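Local atomic coordinates of N-acetylgalactosaminyltransferase 7 (PDB entry 6IWR), a protein that belongs to the polypeptide N-acetylgalactosaminyltransferase family and combines a GT-A fold glycosyltransferase domain with a C-terminal ricin-type beta-trefoil lectin domain. Residues P69-N74 and Y139-E144; F75-P80 and V246-Y251; G506-F511 and M520-C525. One frame throughout, in Å; residues are numbered along the deposited sequence.

Contact 1 of 3, residues P69-N74 and Y139-E144; sequences PGILGN and YWHYDE
Asn74 meets Tyr142 through a two-point grip. The flat side-chain amide of Asn74 lies against the backbone of Tyr142 and uses both of its ends. OD1 of Asn74 receives the N-H of Tyr142 at 2.9 Å, in the carbonyl plane and on a lone pair. ND2 of Asn74 gives a nearly straight bond to Tyr142 O at 2.7 Å, with the acceptor close to the amide plane. Together the two bonds fix the rotation of the amide. They engage both N and O of Tyr142, as the backbone of a paired strand would. Asn74 CG sits between its own backbone N and carbonyl carbon (chi1 46°), which brings the amide to the second segment. The carboxylate of Glu144 lies near the nitrogen end of this amide, its plane turned almost perpendicular to it. Glu144 OE2 is 3.6 Å from Asn74 ND2.

His141 reaches the other way along 69-74. Its NE2 donates to Ile71 O at 3.2 Å, and the imidazole N-H approaches from above the peptide carbonyl plane. A second carbonyl meets the same ring, with Gly73 O over one face and off centre. CG2 of Ile71 comes within 4.0 Å of His141 NE2, and the two side chains cross at about a right angle.

Tyr139 lies where the first segment turns at Gly70. Gly70 N is over one face of its ring, 3.8 Å from CD1 of Tyr139. The Ile71 carbonyl is at the ring edge.

In the fold, strand 140-141 pairs antiparallel with strand 66-67, and the loop 69-74 turns back past it. Trp140 rests on Leu67, on the side away from the loop. The Tyr142 ring packs on Ala252, Pro253 and Ala256 of helix 251-260.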
loop_
_atom_site.group_PDB
_atom_site.type_symbol
_atom_site.label_atom_id
_atom_site.label_comp_id
_atom_site.label_asym_id
_atom_site.label_seq_id
_atom_site.Cartn_x
_atom_site.Cartn_y
_atom_site.Cartn_z
ATOM N N PRO A 69 -11.451 -47.980 5.745
ATOM C CA PRO A 69 -11.986 -47.523 4.465
ATOM C C PRO A 69 -13.352 -48.133 4.220
ATOM O O PRO A 69 -13.592 -49.304 4.517
ATOM C CB PRO A 69 -10.943 -48.014 3.463
ATOM C CG PRO A 69 -9.680 -47.910 4.213
ATOM C CD PRO A 69 -10.044 -48.405 5.596
ATOM N N GLY A 70 -14.269 -47.305 3.755
ATOM C CA GLY A 70 -15.612 -47.716 3.416
ATOM C C GLY A 70 -16.620 -47.717 4.547
ATOM O O GLY A 70 -17.802 -47.886 4.306
ATOM N N ILE A 71 -16.168 -47.489 5.773
ATOM C CA ILE A 71 -17.063 -47.432 6.921
ATOM C C ILE A 71 -17.021 -46.074 7.615
ATOM O O ILE A 71 -15.998 -45.663 8.113
ATOM C CB ILE A 71 -16.692 -48.524 7.928
ATOM C CG1 ILE A 71 -16.458 -49.831 7.189
ATOM C CG2 ILE A 71 -17.750 -48.670 9.003
ATOM C CD1 ILE A 71 -16.445 -51.038 8.082
ATOM N N LEU A 72 -18.162 -45.417 7.691
ATOM C CA LEU A 72 -18.271 -44.077 8.227
ATOM C C LEU A 72 -18.216 -44.095 9.727
ATOM O O LEU A 72 -18.215 -45.149 10.322
ATOM C CB LEU A 72 -19.594 -43.459 7.821
ATOM C CG LEU A 72 -19.716 -42.475 6.669
ATOM C CD1 LEU A 72 -20.422 -41.246 7.177
ATOM C CD2 LEU A 72 -18.377 -42.114 6.070
ATOM N N GLY A 73 -18.147 -42.910 10.326
ATOM C CA GLY A 73 -18.321 -42.730 11.754
ATOM C C GLY A 73 -16.971 -42.924 12.327
ATOM O O GLY A 73 -16.056 -43.035 11.555
ATOM N N ASN A 74 -16.827 -42.982 13.642
ATOM C CA ASN A 74 -17.915 -42.819 14.581
ATOM C C ASN A 74 -18.196 -41.403 15.010
ATOM O O ASN A 74 -19.193 -41.151 15.634
ATOM C CB ASN A 74 -17.660 -43.656 15.826
ATOM C CG ASN A 74 -16.252 -43.523 16.333
ATOM O OD1 ASN A 74 -15.334 -43.305 15.571
ATOM N ND2 ASN A 74 -16.082 -43.663 17.620
ATOM N N TYR A 139 -13.261 -41.666 7.661
ATOM C CA TYR A 139 -13.272 -43.099 7.921
ATOM C C TYR A 139 -12.376 -43.478 9.082
ATOM O O TYR A 139 -12.007 -44.646 9.216
ATOM C CB TYR A 139 -12.907 -43.883 6.659
ATOM C CG TYR A 139 -13.918 -43.659 5.566
ATOM C CD1 TYR A 139 -15.230 -44.137 5.676
ATOM C CD2 TYR A 139 -13.583 -42.927 4.447
ATOM C CE1 TYR A 139 -16.174 -43.895 4.674
ATOM C CE2 TYR A 139 -14.498 -42.689 3.453
ATOM C CZ TYR A 139 -15.787 -43.164 3.564
ATOM O OH TYR A 139 -16.655 -42.889 2.539
ATOM N N TRP A 140 -12.040 -42.512 9.938
ATOM C CA TRP A 140 -11.283 -42.772 11.156
ATOM C C TRP A 140 -12.232 -43.137 12.294
ATOM O O TRP A 140 -13.272 -42.498 12.474
ATOM C CB TRP A 140 -10.446 -41.552 11.544
ATOM C CG TRP A 140 -9.239 -41.343 10.686
ATOM C CD1 TRP A 140 -9.101 -40.440 9.673
ATOM C CD2 TRP A 140 -7.997 -42.050 10.767
ATOM N NE1 TRP A 140 -7.852 -40.546 9.117
ATOM C CE2 TRP A 140 -7.154 -41.526 9.772
ATOM C CE3 TRP A 140 -7.513 -43.071 11.594
ATOM C CZ2 TRP A 140 -5.856 -41.978 9.578
ATOM C CZ3 TRP A 140 -6.215 -43.529 11.399
ATOM C CH2 TRP A 140 -5.400 -42.979 10.399
ATOM N N HIS A 141 -11.864 -44.145 13.073
ATOM C CA HIS A 141 -12.670 -44.577 14.204
ATOM C C HIS A 141 -11.920 -44.327 15.509
ATOM O O HIS A 141 -10.848 -44.900 15.737
ATOM C CB HIS A 141 -13.064 -46.041 14.031
ATOM C CG HIS A 141 -14.096 -46.234 12.967
ATOM N ND1 HIS A 141 -15.446 -46.276 13.240
ATOM C CD2 HIS A 141 -13.983 -46.303 11.620
ATOM C CE1 HIS A 141 -16.116 -46.408 12.109
ATOM N NE2 HIS A 141 -15.252 -46.422 11.112
ATOM N N TYR A 142 -12.498 -43.479 16.359
ATOM C CA TYR A 142 -11.854 -42.943 17.549
ATOM C C TYR A 142 -12.502 -43.497 18.812
ATOM O O TYR A 142 -13.725 -43.666 18.882
ATOM C CB TYR A 142 -11.927 -41.402 17.596
ATOM C CG TYR A 142 -11.377 -40.654 16.396
ATOM C CD1 TYR A 142 -12.159 -40.421 15.265
ATOM C CD2 TYR A 142 -10.077 -40.147 16.407
ATOM C CE1 TYR A 142 -11.647 -39.718 14.170
ATOM C CE2 TYR A 142 -9.557 -39.434 15.318
ATOM C CZ TYR A 142 -10.346 -39.229 14.209
ATOM O OH TYR A 142 -9.826 -38.529 13.138
ATOM N N ASP A 143 -11.684 -43.694 19.833
ATOM C CA ASP A 143 -12.048 -44.438 21.025
ATOM C C ASP A 143 -13.167 -43.903 21.908
ATOM O O ASP A 143 -13.728 -44.682 22.642
ATOM C CB ASP A 143 -10.823 -44.753 21.873
ATOM C CG ASP A 143 -10.415 -46.197 21.796
ATOM O OD1 ASP A 143 -11.039 -46.956 21.052
ATOM O OD2 ASP A 143 -9.460 -46.569 22.483
ATOM N N GLU A 144 -13.450 -42.608 21.908
ATOM C CA GLU A 144 -14.542 -42.027 22.732
ATOM C C GLU A 144 -14.092 -41.719 24.126
ATOM O O GLU A 144 -14.789 -41.122 24.896
ATOM C CB GLU A 144 -15.767 -42.934 22.850
ATOM C CG GLU A 144 -16.514 -43.196 21.574
ATOM C CD GLU A 144 -16.742 -44.660 21.318
ATOM O OE1 GLU A 144 -16.016 -45.488 21.858
ATOM O OE2 GLU A 144 -17.657 -44.986 20.554
#

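Contact 2 of 3, residues F75-P80 and V246-Y251; sequences FEPKEP and VAVNWY
Phe75 and Asn249 touch where the N-terminal loop passes the GT-A glycosyltransferase domain. Residues 246-251 link strand 244-246 to helix 251-260 of that domain. No hydrogen bond joins the two segments, so the fit is one of van der Waals contact.

Phe75 CB comes first, 3.2 Å from Asn249 OD1. The ring itself leads away and packs on Leu146. Its plane is nearly parallel to that of the Asn249 amide. The carbonyl of Phe75 is turned to the same side chain, with Phe75 O 3.3 Å from Asn249 CG. Asn249 can present its amide here because CG is anti to the backbone N (chi1 -171°).

Glu76 follows. Its chain bends at CG and swings the carboxylate back toward the second segment. The polar end is held mainly by a salt bridge from OE1 to Arg133, which also packs on Val248 and Asn249. Glu76 OE2 remains 3.7 Å from Asn249 ND2, and the two flat groups stand nearly perpendicular.

Pro77 completes the touching part of the loop. Its ring lies obliquely against one branch of Val248, with Pro77 CD 3.9 Å from Val248 CG2.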
loop_
_atom_site.group_PDB
_atom_site.type_symbol
_atom_site.label_atom_id
_atom_site.label_comp_id
_atom_site.label_asym_id
_atom_site.label_seq_id
_atom_site.Cartn_x
_atom_site.Cartn_y
_atom_site.Cartn_z
ATOM N N PHE A 75 -17.315 -40.473 14.700
ATOM C CA PHE A 75 -17.625 -39.073 14.969
ATOM C C PHE A 75 -18.037 -38.326 13.710
ATOM O O PHE A 75 -18.080 -37.098 13.711
ATOM C CB PHE A 75 -16.448 -38.380 15.642
ATOM C CG PHE A 75 -16.297 -38.741 17.087
ATOM C CD1 PHE A 75 -15.715 -39.941 17.450
ATOM C CD2 PHE A 75 -16.762 -37.894 18.078
ATOM C CE1 PHE A 75 -15.570 -40.284 18.783
ATOM C CE2 PHE A 75 -16.637 -38.228 19.410
ATOM C CZ PHE A 75 -16.037 -39.427 19.768
ATOM N N GLU A 76 -18.333 -39.038 12.653
ATOM C CA GLU A 76 -18.864 -38.403 11.475
ATOM C C GLU A 76 -20.350 -38.169 11.662
ATOM O O GLU A 76 -21.082 -39.114 11.952
ATOM C CB GLU A 76 -18.644 -39.262 10.252
ATOM C CG GLU A 76 -18.599 -38.406 9.031
ATOM C CD GLU A 76 -17.389 -37.532 9.049
ATOM O OE1 GLU A 76 -17.385 -36.504 8.336
ATOM O OE2 GLU A 76 -16.442 -37.880 9.801
ATOM N N PRO A 77 -20.839 -36.950 11.503
ATOM C CA PRO A 77 -22.292 -36.757 11.560
ATOM C C PRO A 77 -22.999 -37.731 10.626
ATOM O O PRO A 77 -22.557 -37.984 9.502
ATOM C CB PRO A 77 -22.474 -35.298 11.126
ATOM C CG PRO A 77 -21.178 -34.644 11.490
ATOM C CD PRO A 77 -20.117 -35.690 11.249
ATOM N N LYS A 78 -24.106 -38.292 11.119
ATOM C CA LYS A 78 -24.848 -39.298 10.359
ATOM C C LYS A 78 -25.557 -38.690 9.144
ATOM O O LYS A 78 -25.514 -39.256 8.044
ATOM C CB LYS A 78 -25.852 -39.985 11.281
ATOM C CG LYS A 78 -25.452 -39.954 12.763
ATOM C CD LYS A 78 -26.679 -40.148 13.643
ATOM C CE LYS A 78 -27.801 -39.229 13.163
ATOM N NZ LYS A 78 -29.139 -39.682 13.619
ATOM N N GLU A 79 -26.217 -37.544 9.315
ATOM C CA GLU A 79 -26.969 -36.939 8.224
ATOM C C GLU A 79 -26.563 -35.491 8.019
ATOM O O GLU A 79 -26.126 -34.830 8.963
ATOM C CB GLU A 79 -28.476 -37.011 8.490
ATOM C CG GLU A 79 -29.196 -38.006 7.622
ATOM C CD GLU A 79 -29.799 -39.115 8.444
ATOM O OE1 GLU A 79 -29.795 -40.280 7.981
ATOM O OE2 GLU A 79 -30.266 -38.809 9.565
ATOM N N PRO A 80 -26.739 -34.958 6.804
ATOM C CA PRO A 80 -26.141 -33.653 6.481
ATOM C C PRO A 80 -26.598 -32.576 7.446
ATOM O O PRO A 80 -27.642 -32.686 8.094
ATOM C CB PRO A 80 -26.625 -33.371 5.049
ATOM C CG PRO A 80 -27.864 -34.192 4.896
ATOM C CD PRO A 80 -27.642 -35.430 5.735
ATOM N N VAL A 246 -15.371 -23.566 13.141
ATOM C CA VAL A 246 -14.790 -24.893 13.267
ATOM C C VAL A 246 -15.471 -25.856 12.295
ATOM O O VAL A 246 -16.700 -25.829 12.129
ATOM C CB VAL A 246 -14.966 -25.320 14.732
ATOM C CG1 VAL A 246 -16.180 -26.210 14.878
ATOM C CG2 VAL A 246 -13.698 -25.923 15.280
ATOM N N ALA A 247 -14.686 -26.716 11.631
ATOM C CA ALA A 247 -15.210 -27.699 10.675
ATOM C C ALA A 247 -15.948 -28.846 11.382
ATOM O O ALA A 247 -15.954 -28.943 12.612
ATOM C CB ALA A 247 -14.079 -28.273 9.843
ATOM N N VAL A 248 -16.554 -29.767 10.599
ATOM C CA VAL A 248 -17.306 -30.847 11.246
ATOM C C VAL A 248 -16.348 -31.958 11.633
ATOM O O VAL A 248 -15.394 -32.269 10.910
ATOM C CB VAL A 248 -18.485 -31.380 10.385
ATOM C CG1 VAL A 248 -19.066 -30.321 9.462
ATOM C CG2 VAL A 248 -18.163 -32.692 9.672
ATOM N N ASN A 249 -16.616 -32.556 12.793
ATOM C CA ASN A 249 -15.728 -33.517 13.437
ATOM C C ASN A 249 -14.308 -32.973 13.534
ATOM O O ASN A 249 -13.343 -33.615 13.105
ATOM C CB ASN A 249 -15.743 -34.862 12.721
ATOM C CG ASN A 249 -15.012 -35.913 13.496
ATOM O OD1 ASN A 249 -14.879 -35.799 14.712
ATOM N ND2 ASN A 249 -14.526 -36.937 12.815
ATOM N N TRP A 250 -14.185 -31.769 14.116
ATOM C CA TRP A 250 -12.875 -31.179 14.377
ATOM C C TRP A 250 -12.289 -31.655 15.681
ATOM O O TRP A 250 -11.069 -31.564 15.866
ATOM C CB TRP A 250 -12.932 -29.649 14.439
ATOM C CG TRP A 250 -13.713 -29.133 15.617
ATOM C CD1 TRP A 250 -15.067 -29.219 15.795
ATOM C CD2 TRP A 250 -13.201 -28.444 16.782
ATOM N NE1 TRP A 250 -15.430 -28.616 16.981
ATOM C CE2 TRP A 250 -14.313 -28.144 17.611
ATOM C CE3 TRP A 250 -11.918 -28.038 17.195
ATOM C CZ2 TRP A 250 -14.186 -27.470 18.833
ATOM C CZ3 TRP A 250 -11.793 -27.365 18.423
ATOM C CH2 TRP A 250 -12.927 -27.092 19.222
ATOM N N TYR A 251 -13.127 -32.168 16.575
ATOM C CA TYR A 251 -12.731 -32.354 17.958
ATOM C C TYR A 251 -11.943 -33.646 18.160
ATOM O O TYR A 251 -10.878 -33.641 18.789
ATOM C CB TYR A 251 -13.964 -32.321 18.855
ATOM C CG TYR A 251 -13.589 -32.341 20.307
ATOM C CD1 TYR A 251 -13.326 -31.160 20.982
ATOM C CD2 TYR A 251 -13.448 -33.557 21.006
ATOM C CE1 TYR A 251 -12.948 -31.171 22.321
ATOM C CE2 TYR A 251 -13.069 -33.577 22.340
ATOM C CZ TYR A 251 -12.817 -32.376 22.989
ATOM O OH TYR A 251 -12.446 -32.361 24.308
#

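Contact 3 of 3, residues G506-F511 and M520-C525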
loop_
_atom_site.group_PDB
_atom_site.type_symbol
_atom_site.label_atom_id
_atom_site.label_comp_id
_atom_site.label_asym_id
_atom_site.label_seq_id
_atom_site.Cartn_x
_atom_site.Cartn_y
_atom_site.Cartn_z
ATOM N N GLY A 506 16.194 4.408 12.101
ATOM C CA GLY A 506 16.221 3.102 11.471
ATOM C C GLY A 506 15.181 2.915 10.376
ATOM O O GLY A 506 15.002 3.775 9.495
ATOM N N GLY A 507 14.496 1.769 10.429
ATOM C CA GLY A 507 13.451 1.422 9.481
ATOM C C GLY A 507 13.900 1.522 8.044
ATOM O O GLY A 507 14.764 0.758 7.600
ATOM N N ASN A 508 13.337 2.472 7.305
ATOM C CA ASN A 508 13.636 2.609 5.889
ATOM C C ASN A 508 14.954 3.322 5.608
ATOM O O ASN A 508 15.359 3.406 4.437
ATOM C CB ASN A 508 12.510 3.360 5.183
ATOM C CG ASN A 508 11.228 2.575 5.110
ATOM O OD1 ASN A 508 10.218 3.119 4.698
ATOM N ND2 ASN A 508 11.252 1.302 5.504
ATOM N N GLN A 509 15.616 3.861 6.635
ATOM C CA GLN A 509 16.948 4.430 6.489
ATOM C C GLN A 509 18.020 3.522 7.066
ATOM O O GLN A 509 19.123 3.990 7.374
ATOM C CB GLN A 509 17.014 5.802 7.141
ATOM C CG GLN A 509 16.293 6.850 6.368
ATOM C CD GLN A 509 16.497 8.224 6.952
ATOM O OE1 GLN A 509 17.180 8.387 7.975
ATOM N NE2 GLN A 509 15.930 9.231 6.299
ATOM N N LEU A 510 17.722 2.231 7.197
ATOM C CA LEU A 510 18.623 1.240 7.783
ATOM C C LEU A 510 18.996 0.204 6.734
ATOM O O LEU A 510 18.129 -0.283 6.003
ATOM C CB LEU A 510 17.952 0.550 8.960
ATOM C CG LEU A 510 18.859 -0.314 9.813
ATOM C CD1 LEU A 510 19.342 0.546 10.974
ATOM C CD2 LEU A 510 18.143 -1.589 10.289
ATOM N N PHE A 511 20.280 -0.134 6.662
ATOM C CA PHE A 511 20.753 -1.142 5.717
ATOM C C PHE A 511 21.795 -2.021 6.393
ATOM O O PHE A 511 22.322 -1.697 7.460
ATOM C CB PHE A 511 21.321 -0.496 4.454
ATOM C CG PHE A 511 20.311 0.321 3.698
ATOM C CD1 PHE A 511 20.088 1.660 4.030
ATOM C CD2 PHE A 511 19.559 -0.252 2.672
ATOM C CE1 PHE A 511 19.146 2.403 3.347
ATOM C CE2 PHE A 511 18.616 0.486 1.990
ATOM C CZ PHE A 511 18.419 1.814 2.314
ATOM N N MET A 520 21.447 -4.950 1.884
ATOM C CA MET A 520 20.088 -5.337 2.191
ATOM C C MET A 520 19.313 -4.435 3.132
ATOM O O MET A 520 19.852 -3.889 4.063
ATOM C CB MET A 520 20.110 -6.746 2.755
ATOM C CG MET A 520 20.524 -7.781 1.736
ATOM S SD MET A 520 20.957 -9.350 2.460
ATOM C CE MET A 520 19.347 -10.002 2.777
ATOM N N GLN A 521 18.030 -4.285 2.853
ATOM C CA GLN A 521 17.057 -3.755 3.791
ATOM C C GLN A 521 15.991 -4.814 3.908
ATOM O O GLN A 521 15.461 -5.253 2.909
ATOM C CB GLN A 521 16.444 -2.461 3.270
ATOM C CG GLN A 521 15.359 -1.866 4.150
ATOM C CD GLN A 521 14.965 -0.469 3.740
ATOM O OE1 GLN A 521 14.065 -0.280 2.950
ATOM N NE2 GLN A 521 15.640 0.512 4.286
ATOM N N TYR A 522 15.672 -5.238 5.117
ATOM C CA TYR A 522 14.677 -6.289 5.281
ATOM C C TYR A 522 15.090 -7.541 4.503
ATOM O O TYR A 522 16.148 -8.090 4.729
ATOM C CB TYR A 522 13.271 -5.814 4.903
ATOM C CG TYR A 522 12.847 -4.526 5.532
ATOM C CD1 TYR A 522 12.852 -4.368 6.897
ATOM C CD2 TYR A 522 12.426 -3.473 4.755
ATOM C CE1 TYR A 522 12.460 -3.184 7.469
ATOM C CE2 TYR A 522 12.037 -2.292 5.321
ATOM C CZ TYR A 522 12.059 -2.153 6.676
ATOM O OH TYR A 522 11.660 -0.969 7.230
ATOM N N ASP A 523 14.220 -8.029 3.638
ATOM C CA ASP A 523 14.510 -9.172 2.811
ATOM C C ASP A 523 14.992 -8.768 1.423
ATOM O O ASP A 523 15.307 -9.614 0.610
ATOM C CB ASP A 523 13.271 -10.072 2.719
ATOM C CG ASP A 523 12.116 -9.405 2.006
ATOM O OD1 ASP A 523 11.762 -8.272 2.360
ATOM O OD2 ASP A 523 11.560 -10.009 1.080
ATOM N N GLN A 524 15.032 -7.473 1.157
ATOM C CA GLN A 524 15.437 -6.961 -0.141
ATOM C C GLN A 524 16.921 -6.675 -0.256
ATOM O O GLN A 524 17.612 -6.549 0.733
ATOM C CB GLN A 524 14.643 -5.711 -0.499
ATOM C CG GLN A 524 13.148 -5.818 -0.265
ATOM C CD GLN A 524 12.373 -6.105 -1.521
ATOM O OE1 GLN A 524 12.145 -5.231 -2.339
ATOM N NE2 GLN A 524 11.964 -7.334 -1.673
ATOM N N CYS A 525 17.394 -6.585 -1.491
ATOM C CA CYS A 525 18.754 -6.158 -1.807
ATOM C C CYS A 525 18.761 -4.986 -2.780
ATOM O O CYS A 525 17.838 -4.798 -3.574
ATOM C CB CYS A 525 19.569 -7.298 -2.408
ATOM S SG CYS A 525 19.875 -8.505 -1.263
#
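Gln521 reaches across to the 506-511 segment and bonds two of its carbonyls, within the beta-trefoil lectin domain. Residues 509-511, Gln-Leu-Phe, resemble the QxW motif of ricin-type trefoils, with phenylalanine in the tryptophan position. Gln509 fits that role, as its amide bonds the backbone of Pro501 and His503. Strand 519-521 pairs with strand 511-514 and turns into strand 524-529 through a type II' turn from Gln521 to Gln524.

Among the contact residues, Gln521 has the most surface buried. CG is anti to its backbone N (chi1 177°), and the chain runs out straight from there. NE2 of Gln521 donates to Leu510 O at 3.1 Å along a nearly straight bond. It also donates to Asn508 O at 2.9 Å, where it approaches from well above the carbonyl plane. Both acceptors lie close to the plane of the Gln521 amide, one for each N-H. The pair of bonds fixes the rotation of the amide and ties down the bend of the chain before strand 511-514.

Phe511 lies against this amide. The ring and amide planes are 19° apart, and Gln521 NE2 is over one face toward the rim, 3.6 Å from Phe511 CZ. The opening of the strand pair adds a CA-H...O contact, with Phe511 CA 3.3 Å from Met520 O.

Tyr522 takes the first corner of the turn, and its ring extends back alongside Gly507 and Asn508. The Asn508 amide stands nearly perpendicular to that ring. Its nitrogen meets the ring edge, near the ring plane. There Asn508 ND2 and Tyr522 OH are 2.9 Å apart.

Overall arrangement
Contacts 1 and 2 are neighbours, with centres about 11 Å apart. They share one continuous N-terminal run: residues 69-74 meet 139-144, and residues 75-80 go on to meet 246-251. The segments of the two contacts alternate along the chain. Phe75 joins them, because its CE1 packs 3.9 Å from Tyr142 O. Contact 3 is separate. It belongs to the lectin domain, on the opposite side of the chain's centre. Its centre is about 53 Å from that of contact 1 and about 48 Å from that of contact 2. The model also holds a manganese ion, which takes part in none of the bonds described.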